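Local coordinates for protein D-threo-3-hydroxyaspartate dehydratase (Delftia, PDB 3WQC) that uses pyridoxal 5'-phosphate and a divalent metal ion to convert D-threo-3-hydroxyaspartate into oxaloacetate and ammonia, and also dehydrates related hydroxyaspartates and D-serine, at residues 89-94 with 113-118; 104-109 with 133-138; 117-122 with 139-144. All blocks are in the same frame, centred on the assembly; numbering follows the deposited sequence.

Contact 1. Residues 89-94 with 113-118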
loop_
_atom_site.group_PDB
_atom_site.type_symbol
_atom_site.label_atom_id
_atom_site.label_comp_id
_atom_site.label_asym_id
_atom_site.label_seq_id
_atom_site.Cartn_x
_atom_site.Cartn_y
_atom_site.Cartn_z
ATOM N N THR B 89 5.509 12.845 24.725
ATOM C CA THR B 89 4.305 13.404 25.331
ATOM C C THR B 89 3.733 14.558 24.530
ATOM O O THR B 89 2.552 14.840 24.644
ATOM C CB THR B 89 4.611 13.903 26.757
ATOM O OG1 THR B 89 5.639 14.871 26.721
ATOM C CG2 THR B 89 5.086 12.749 27.645
ATOM N N ASP B 90 4.541 15.215 23.692
ATOM C CA ASP B 90 4.075 16.424 22.955
ATOM C C ASP B 90 3.687 16.012 21.546
ATOM O O ASP B 90 4.528 15.849 20.628
ATOM C CB ASP B 90 5.248 17.389 22.957
ATOM C CG ASP B 90 4.992 18.684 22.205
ATOM O OD1 ASP B 90 3.862 18.857 21.574
ATOM O OD2 ASP B 90 5.943 19.562 22.087
ATOM N N ILE B 91 2.372 15.769 21.364
ATOM C CA ILE B 91 1.916 15.117 20.101
ATOM C C ILE B 91 0.773 15.941 19.513
ATOM O O ILE B 91 -0.237 16.251 20.204
ATOM C CB ILE B 91 1.391 13.683 20.398
ATOM C CG1 ILE B 91 2.514 12.814 20.979
ATOM C CG2 ILE B 91 0.836 13.032 19.081
ATOM C CD1 ILE B 91 2.133 11.343 21.202
ATOM N N LEU B 92 0.917 16.279 18.244
ATOM C CA LEU B 92 -0.152 16.988 17.482
ATOM C C LEU B 92 -0.791 16.024 16.518
ATOM O O LEU B 92 -0.070 15.475 15.644
ATOM C CB LEU B 92 0.533 18.121 16.676
ATOM C CG LEU B 92 -0.349 18.863 15.643
ATOM C CD1 LEU B 92 -1.490 19.636 16.362
ATOM C CD2 LEU B 92 0.545 19.794 14.774
ATOM N N TYR B 93 -2.098 15.818 16.635
ATOM C CA TYR B 93 -2.821 14.946 15.719
ATOM C C TYR B 93 -3.383 15.815 14.607
ATOM O O TYR B 93 -4.390 16.537 14.775
ATOM C CB TYR B 93 -3.921 14.203 16.480
ATOM C CG TYR B 93 -4.843 13.435 15.564
ATOM C CD1 TYR B 93 -4.418 12.741 14.406
ATOM C CD2 TYR B 93 -6.220 13.426 15.889
ATOM C CE1 TYR B 93 -5.360 12.041 13.586
ATOM C CE2 TYR B 93 -7.142 12.704 15.116
ATOM C CZ TYR B 93 -6.710 12.030 13.975
ATOM O OH TYR B 93 -7.608 11.363 13.170
ATOM N N ALA B 94 -2.663 15.860 13.457
ATOM C CA ALA B 94 -2.906 16.903 12.424
ATOM C C ALA B 94 -3.853 16.375 11.338
ATOM O O ALA B 94 -3.552 16.482 10.125
ATOM C CB ALA B 94 -1.574 17.424 11.841
ATOM N N CYS B 113 -0.727 12.281 28.047
ATOM C CA CYS B 113 -0.247 12.734 26.746
ATOM C C CYS B 113 -0.736 14.184 26.477
ATOM O O CYS B 113 -1.925 14.466 26.613
ATOM C CB CYS B 113 -0.794 11.797 25.667
ATOM S SG CYS B 113 -0.190 12.222 23.979
ATOM N N ASP B 114 0.170 15.071 26.098
ATOM C CA ASP B 114 -0.208 16.470 25.802
ATOM C C ASP B 114 -0.601 16.494 24.355
ATOM O O ASP B 114 0.121 16.997 23.455
ATOM C CB ASP B 114 0.948 17.385 26.024
ATOM C CG ASP B 114 0.475 18.838 26.012
ATOM O OD1 ASP B 114 -0.674 19.062 26.495
ATOM O OD2 ASP B 114 1.251 19.764 25.709
ATOM N N LEU B 115 -1.742 15.888 24.103
ATOM C CA LEU B 115 -2.220 15.639 22.737
ATOM C C LEU B 115 -3.018 16.872 22.269
ATOM O O LEU B 115 -3.972 17.286 22.960
ATOM C CB LEU B 115 -3.176 14.402 22.794
ATOM C CG LEU B 115 -3.858 14.112 21.442
ATOM C CD1 LEU B 115 -2.808 13.684 20.363
ATOM C CD2 LEU B 115 -4.901 13.030 21.721
ATOM N N LYS B 116 -2.666 17.390 21.115
ATOM C CA LYS B 116 -3.360 18.555 20.498
ATOM C C LYS B 116 -4.185 18.062 19.336
ATOM O O LYS B 116 -3.747 17.167 18.561
ATOM C CB LYS B 116 -2.334 19.575 19.959
ATOM C CG LYS B 116 -1.691 20.438 21.026
ATOM C CD LYS B 116 -0.836 19.891 21.961
ATOM C CE LYS B 116 0.528 19.604 21.314
ATOM N NZ LYS B 116 1.327 19.532 22.639
ATOM N N LEU B 117 -5.386 18.604 19.182
ATOM C CA LEU B 117 -6.322 18.254 18.088
ATOM C C LEU B 117 -6.463 19.465 17.160
ATOM O O LEU B 117 -6.120 20.600 17.586
ATOM C CB LEU B 117 -7.725 17.904 18.680
ATOM C CG LEU B 117 -7.670 16.863 19.790
ATOM C CD1 LEU B 117 -9.088 16.612 20.332
ATOM C CD2 LEU B 117 -7.093 15.507 19.195
ATOM N N ILE B 118 -7.012 19.262 15.965
ATOM C CA ILE B 118 -7.195 20.369 15.032
ATOM C C ILE B 118 -8.617 20.325 14.517
ATOM O O ILE B 118 -9.242 19.257 14.374
ATOM C CB ILE B 118 -6.152 20.353 13.875
ATOM C CG1 ILE B 118 -6.438 19.275 12.830
ATOM C CG2 ILE B 118 -4.720 20.249 14.456
ATOM C CD1 ILE B 118 -5.509 19.409 11.601
HETATM O O HOH W 1 -7.181 16.490 15.349
#

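Contact 2. Residues 104-109 with 133-138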
loop_
_atom_site.group_PDB
_atom_site.type_symbol
_atom_site.label_atom_id
_atom_site.label_comp_id
_atom_site.label_asym_id
_atom_site.label_seq_id
_atom_site.Cartn_x
_atom_site.Cartn_y
_atom_site.Cartn_z
ATOM N N GLN B 104 -11.209 8.499 22.684
ATOM C CA GLN B 104 -9.793 8.057 22.639
ATOM C C GLN B 104 -8.844 9.206 22.902
ATOM O O GLN B 104 -7.864 9.063 23.617
ATOM C CB GLN B 104 -9.496 7.463 21.256
ATOM C CG GLN B 104 -8.139 6.808 21.416
ATOM C CD GLN B 104 -7.593 6.161 20.176
ATOM O OE1 GLN B 104 -6.411 5.579 20.182
ATOM N NE2 GLN B 104 -8.409 6.202 19.092
ATOM N N ALA B 105 -9.150 10.425 22.353
ATOM C CA ALA B 105 -8.255 11.567 22.610
ATOM C C ALA B 105 -8.326 11.908 24.122
ATOM O O ALA B 105 -7.251 12.237 24.660
ATOM C CB ALA B 105 -8.753 12.748 21.785
ATOM N N LEU B 106 -9.512 11.847 24.714
ATOM C CA LEU B 106 -9.667 12.114 26.183
ATOM C C LEU B 106 -8.795 11.127 26.959
ATOM O O LEU B 106 -8.059 11.540 27.909
ATOM C CB LEU B 106 -11.149 12.027 26.553
ATOM C CG LEU B 106 -11.412 12.204 28.060
ATOM C CD1 LEU B 106 -10.986 13.587 28.538
ATOM C CD2 LEU B 106 -12.863 11.847 28.364
ATOM N N GLN B 107 -8.900 9.845 26.617
ATOM C CA GLN B 107 -8.140 8.856 27.400
ATOM C C GLN B 107 -6.642 9.100 27.315
ATOM O O GLN B 107 -5.930 8.970 28.329
ATOM C CB GLN B 107 -8.479 7.469 26.852
ATOM C CG GLN B 107 -9.940 7.108 27.108
ATOM C CD GLN B 107 -10.537 6.134 26.075
ATOM O OE1 GLN B 107 -9.808 5.552 25.253
ATOM N NE2 GLN B 107 -11.880 5.945 26.125
ATOM N N LEU B 108 -6.120 9.411 26.105
ATOM C CA LEU B 108 -4.692 9.696 25.930
ATOM C C LEU B 108 -4.308 10.889 26.854
ATOM O O LEU B 108 -3.267 10.856 27.514
ATOM C CB LEU B 108 -4.380 10.007 24.481
ATOM C CG LEU B 108 -4.111 8.743 23.686
ATOM C CD1 LEU B 108 -4.295 9.098 22.214
ATOM C CD2 LEU B 108 -2.657 8.230 23.898
ATOM N N ARG B 109 -5.125 11.981 26.796
ATOM C CA ARG B 109 -4.756 13.136 27.658
ATOM C C ARG B 109 -4.777 12.772 29.186
ATOM O O ARG B 109 -3.883 13.230 29.929
ATOM C CB ARG B 109 -5.719 14.330 27.368
ATOM C CG ARG B 109 -5.365 14.963 26.017
ATOM C CD ARG B 109 -6.326 16.096 25.632
ATOM N NE ARG B 109 -6.222 17.185 26.627
ATOM C CZ ARG B 109 -5.247 18.112 26.653
ATOM N NH1 ARG B 109 -4.299 18.191 25.658
ATOM N NH2 ARG B 109 -5.201 19.012 27.669
ATOM N N ARG B 133 -16.628 19.982 28.101
ATOM C CA ARG B 133 -17.389 20.425 29.270
ATOM C C ARG B 133 -17.985 19.193 29.996
ATOM O O ARG B 133 -17.965 19.117 31.247
ATOM C CB ARG B 133 -18.509 21.360 28.780
ATOM C CG ARG B 133 -17.891 22.705 28.422
ATOM C CD ARG B 133 -18.965 23.816 28.262
ATOM N NE ARG B 133 -19.927 23.435 27.242
ATOM C CZ ARG B 133 -19.801 23.698 25.936
ATOM N NH1 ARG B 133 -18.683 24.347 25.516
ATOM N NH2 ARG B 133 -20.785 23.304 25.071
ATOM N N GLU B 134 -18.584 18.270 29.249
ATOM C CA GLU B 134 -19.183 17.055 29.870
ATOM C C GLU B 134 -18.187 16.284 30.707
ATOM O O GLU B 134 -18.528 15.745 31.784
ATOM C CB GLU B 134 -19.843 16.135 28.814
ATOM C CG GLU B 134 -20.554 14.947 29.333
ATOM C CD GLU B 134 -20.892 13.910 28.193
ATOM O OE1 GLU B 134 -20.011 13.178 27.582
ATOM O OE2 GLU B 134 -22.070 13.806 27.879
ATOM N N GLN B 135 -16.983 16.147 30.157
ATOM C CA GLN B 135 -15.924 15.290 30.760
ATOM C C GLN B 135 -14.934 16.016 31.650
ATOM O O GLN B 135 -14.017 15.401 32.173
ATOM C CB GLN B 135 -15.140 14.586 29.630
ATOM C CG GLN B 135 -16.090 13.714 28.797
ATOM C CD GLN B 135 -16.679 12.564 29.559
ATOM O OE1 GLN B 135 -16.015 12.028 30.475
ATOM N NE2 GLN B 135 -17.945 12.216 29.274
ATOM N N GLY B 136 -15.067 17.340 31.784
ATOM C CA GLY B 136 -14.130 18.152 32.584
ATOM C C GLY B 136 -12.727 18.228 31.982
ATOM O O GLY B 136 -11.710 18.161 32.702
ATOM N N GLU B 137 -12.670 18.331 30.647
ATOM C CA GLU B 137 -11.383 18.345 29.956
ATOM C C GLU B 137 -11.276 19.592 29.080
ATOM O O GLU B 137 -12.126 19.800 28.201
ATOM C CB GLU B 137 -11.177 17.099 29.023
ATOM C CG GLU B 137 -9.799 17.008 28.383
ATOM C CD GLU B 137 -8.680 16.752 29.379
ATOM O OE1 GLU B 137 -7.494 16.955 29.019
ATOM O OE2 GLU B 137 -8.973 16.293 30.510
ATOM N N ALA B 138 -10.240 20.412 29.318
ATOM C CA ALA B 138 -9.963 21.579 28.491
ATOM C C ALA B 138 -9.028 21.077 27.377
ATOM O O ALA B 138 -7.795 21.186 27.443
ATOM C CB ALA B 138 -9.351 22.705 29.274
#

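Contact 3. Residues 117-122 with 139-144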
loop_
_atom_site.group_PDB
_atom_site.type_symbol
_atom_site.label_atom_id
_atom_site.label_comp_id
_atom_site.label_asym_id
_atom_site.label_seq_id
_atom_site.Cartn_x
_atom_site.Cartn_y
_atom_site.Cartn_z
ATOM N N LEU B 117 -5.386 18.604 19.182
ATOM C CA LEU B 117 -6.322 18.254 18.088
ATOM C C LEU B 117 -6.463 19.465 17.160
ATOM O O LEU B 117 -6.120 20.600 17.586
ATOM C CB LEU B 117 -7.725 17.904 18.680
ATOM C CG LEU B 117 -7.670 16.863 19.790
ATOM C CD1 LEU B 117 -9.088 16.612 20.332
ATOM C CD2 LEU B 117 -7.093 15.507 19.195
ATOM N N ILE B 118 -7.012 19.262 15.965
ATOM C CA ILE B 118 -7.195 20.369 15.032
ATOM C C ILE B 118 -8.617 20.325 14.517
ATOM O O ILE B 118 -9.242 19.257 14.374
ATOM C CB ILE B 118 -6.152 20.353 13.875
ATOM C CG1 ILE B 118 -6.438 19.275 12.830
ATOM C CG2 ILE B 118 -4.720 20.249 14.456
ATOM C CD1 ILE B 118 -5.509 19.409 11.601
ATOM N N VAL B 119 -9.150 21.509 14.181
ATOM C CA VAL B 119 -10.485 21.625 13.557
ATOM C C VAL B 119 -10.421 22.709 12.481
ATOM O O VAL B 119 -9.560 23.606 12.519
ATOM C CB VAL B 119 -11.647 21.958 14.555
ATOM C CG1 VAL B 119 -11.740 20.860 15.611
ATOM C CG2 VAL B 119 -11.482 23.325 15.193
ATOM N N ASP B 120 -11.465 22.738 11.652
ATOM C CA ASP B 120 -11.652 23.811 10.646
ATOM C C ASP B 120 -13.116 24.185 10.455
ATOM O O ASP B 120 -13.447 24.820 9.425
ATOM C CB ASP B 120 -10.981 23.494 9.314
ATOM C CG ASP B 120 -11.628 22.382 8.572
ATOM O OD1 ASP B 120 -12.616 21.774 9.038
ATOM O OD2 ASP B 120 -11.165 22.081 7.420
ATOM N N SER B 121 -13.961 23.858 11.465
ATOM C CA SER B 121 -15.359 24.126 11.320
ATOM C C SER B 121 -15.960 24.467 12.694
ATOM O O SER B 121 -15.464 24.008 13.722
ATOM C CB SER B 121 -16.110 22.939 10.675
ATOM O OG SER B 121 -16.091 21.809 11.550
ATOM N N VAL B 122 -17.041 25.251 12.637
ATOM C CA VAL B 122 -17.776 25.542 13.886
ATOM C C VAL B 122 -18.343 24.229 14.457
ATOM O O VAL B 122 -18.301 24.005 15.658
ATOM C CB VAL B 122 -18.886 26.540 13.581
ATOM C CG1 VAL B 122 -19.760 26.706 14.840
ATOM C CG2 VAL B 122 -18.286 27.890 13.149
ATOM N N PHE B 139 -9.618 20.501 26.349
ATOM C CA PHE B 139 -8.787 20.067 25.202
ATOM C C PHE B 139 -8.009 21.208 24.607
ATOM O O PHE B 139 -8.580 22.362 24.532
ATOM C CB PHE B 139 -9.690 19.530 24.059
ATOM C CG PHE B 139 -10.318 18.179 24.402
ATOM C CD1 PHE B 139 -9.544 16.999 24.194
ATOM C CD2 PHE B 139 -11.648 18.046 24.873
ATOM C CE1 PHE B 139 -10.127 15.721 24.449
ATOM C CE2 PHE B 139 -12.192 16.819 25.158
ATOM C CZ PHE B 139 -11.449 15.645 24.943
ATOM N N GLU B 140 -6.792 20.936 24.080
ATOM C CA GLU B 140 -6.068 21.958 23.333
ATOM C C GLU B 140 -6.397 21.724 21.865
ATOM O O GLU B 140 -6.209 20.575 21.335
ATOM C CB GLU B 140 -4.566 21.835 23.567
ATOM C CG GLU B 140 -3.853 22.938 22.771
ATOM C CD GLU B 140 -2.390 23.070 23.117
ATOM O OE1 GLU B 140 -1.681 23.765 22.298
ATOM O OE2 GLU B 140 -1.913 22.603 24.210
ATOM N N VAL B 141 -6.825 22.761 21.157
ATOM C CA VAL B 141 -7.289 22.645 19.794
ATOM C C VAL B 141 -6.645 23.773 19.007
ATOM O O VAL B 141 -6.602 24.932 19.459
ATOM C CB VAL B 141 -8.826 22.741 19.688
ATOM C CG1 VAL B 141 -9.300 22.516 18.249
ATOM C CG2 VAL B 141 -9.504 21.751 20.640
ATOM N N TRP B 142 -6.101 23.408 17.828
ATOM C CA TRP B 142 -5.574 24.402 16.887
ATOM C C TRP B 142 -6.505 24.492 15.728
ATOM O O TRP B 142 -7.207 23.519 15.380
ATOM C CB TRP B 142 -4.190 24.019 16.380
ATOM C CG TRP B 142 -3.157 23.919 17.483
ATOM C CD1 TRP B 142 -3.274 24.000 18.878
ATOM C CD2 TRP B 142 -1.751 23.615 17.226
ATOM N NE1 TRP B 142 -2.058 23.756 19.479
ATOM C CE2 TRP B 142 -1.095 23.511 18.514
ATOM C CE3 TRP B 142 -1.011 23.367 16.050
ATOM C CZ2 TRP B 142 0.287 23.185 18.624
ATOM C CZ3 TRP B 142 0.362 23.031 16.149
ATOM C CH2 TRP B 142 0.993 22.947 17.430
ATOM N N ILE B 143 -6.500 25.643 15.036
ATOM C CA ILE B 143 -7.412 25.832 13.879
ATOM C C ILE B 143 -6.584 25.620 12.620
ATOM O O ILE B 143 -5.516 26.280 12.425
ATOM C CB ILE B 143 -8.083 27.215 13.889
ATOM C CG1 ILE B 143 -8.886 27.366 15.232
ATOM C CG2 ILE B 143 -8.932 27.360 12.605
ATOM C CD1 ILE B 143 -9.444 28.794 15.413
ATOM N N GLU B 144 -7.027 24.725 11.763
ATOM C CA GLU B 144 -6.317 24.494 10.489
ATOM C C GLU B 144 -6.652 25.565 9.432
ATOM O O GLU B 144 -7.851 25.888 9.275
ATOM C CB GLU B 144 -6.640 23.079 9.945
ATOM C CG GLU B 144 -5.758 22.719 8.708
ATOM C CD GLU B 144 -5.811 21.281 8.288
ATOM O OE1 GLU B 144 -4.877 20.919 7.515
ATOM O OE2 GLU B 144 -6.772 20.563 8.672
#

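Contact 1. Residues 89-94 with 113-118
D90 to L92 pair in parallel with D114 to K116. The backbone bonds come first. K116 N gives a 2.8 Å bond to I91 O, and Y93 N gives one of 2.9 Å to K116 O. D114 N binds T89 O, while the bond from I91 N to D114 O is weak. Where the strands diverge, one water accepts from I118 N and donates to Y93 O.

The charged group lies on the face of D90, D114 and K116. The K116 chain bends at chi2 (68°) and chi3 (76°), which folds NZ back along its own strand. K116 NZ meets D90 OD1 at 2.8 Å, from above the carboxylate plane, and also binds D114 O and, weakly, D114 OD2. R49 is a second partner of D90 OD1. A leucine in place of K116 would probably leave D114 OD2 and D114 O without the ammonium, and D90 with R49 alone of its two basic partners.

On the other face I91 CD1 touches C113 SG at 3.7 Å, and I91 CG2 touches L115 CD1. Past the paired residues, I118 CD1 lies 3.5 Å from the backbone carbon A94 C.

A94 also touches the pyridoxal phosphate. Helix 102-110 connects the two strands as a beta-alpha-beta unit of the alanine racemase-like barrel; the pair lies between strands 72-74 and 140-146.

Contact 2. Residues 104-109 with 133-138
Two successive outer helices of the TIM-type barrel meet here, near the surface. Helix 102-110 packs against the C-terminal end of helix 122-135 and the turn that follows it. G136 ends that helix in a Schellman motif, with positive phi and two bonds back into the last turn. The chain then runs through E137 and A138 toward strand 140-146.

The apolar half of the contact belongs to L106. CD2 sits against the aliphatic part of Q135, with L106 CD2 3.8 Å from Q135 CG, and the two side chains cross at about a right angle. L106 CD1 rests on the first carbons of E137, 3.6 Å from E137 CB. F139 also touches L106 and R109 from the loop just beyond the contact.

Both ends of the Q135 amide are bonded. Q135 NE2 donates to E134 OE1 at 2.8 Å, with the acceptor in the amide plane, and Q135 OE1 accepts a bond from R110 NH2.

The charged half is R109 with E137. E137 CG stands anti to the backbone N (chi1 -175°), and a bend at chi2 then turns the carboxylate toward the arginine. The R109 chain bends at chi3 (63°), which brings the NE edge of the guanidinium to the carboxylate. NH1 of the same group binds L115 O in the neighbouring strand, tying the helix to the sheet as well. The guanidinium and carboxylate planes stand 63° apart. R109 NE donates to E137 OE1 at 2.7 Å, reaching it on the anti side; a second bond to this oxygen, from R109 NH2 at 3.4 Å, is weak.

Contact 3. Residues 117-122 with 139-144
This is a buried parallel strand pairing in the wall of the TIM-type barrel. Strands 114-119 and 140-146 are joined through helix 122-135 as a beta-alpha-beta unit. L117, I118 and V119 lie beside V141, W142 and I143.

Four backbone bonds hold the pair. L117 N binds E140 O and V119 N binds W142 O, both at 3.0 Å. In return, W142 N reaches L117 O, and E144 N reaches V119 O. V141 CA and I143 CA add C-H...O contacts to L117 O and V119 O.

On the face turned to the helices, V119 CG2 meets V141 CG1 at 3.8 Å, their side chains crossing at about a right angle. L117 CD1 touches F139 CD1 at 3.9 Å. Helix 122-135 covers V119 and F139, and helix 102-110 covers L117.

On the other face, I118 CD1 lies 3.4 Å from E144 OE2. The E144 chain runs out extended beyond CG, which carries its carboxylate to the I118 methyl; the side chain comes within about 5 Å of the pyridoxal phosphate. D120 CB lies against E144 O, and D120 OD2 takes a bond from G153 N.

W142 is steadied by its own strand: W142 NE1 donates to E140 OE1 at 2.8 Å, almost straight (177°), with the oxygen in the indole plane.

How the contacts relate
Contacts 1 and 3 are core and contact 2 is surface. Contacts 1 and 3 share strand 114-119, whose two edges bind strands 90-93 and 140-146, so they form one continuous piece of barrel wall. Both rest on parallel backbone bonds; contact 1 adds a salt-bridge network, while contact 3 is mainly apolar between side chains. Contact 2 has no backbone bond across it and relies on leucine packing and an arginine-glutamate pair. It joins the two helices that follow strands 90-93 and 114-119. Further touches link the three: L92 of contact 1 packs on W142 of contact 3, and C113 N of contact 1 probably bonds to L108 O of contact 2.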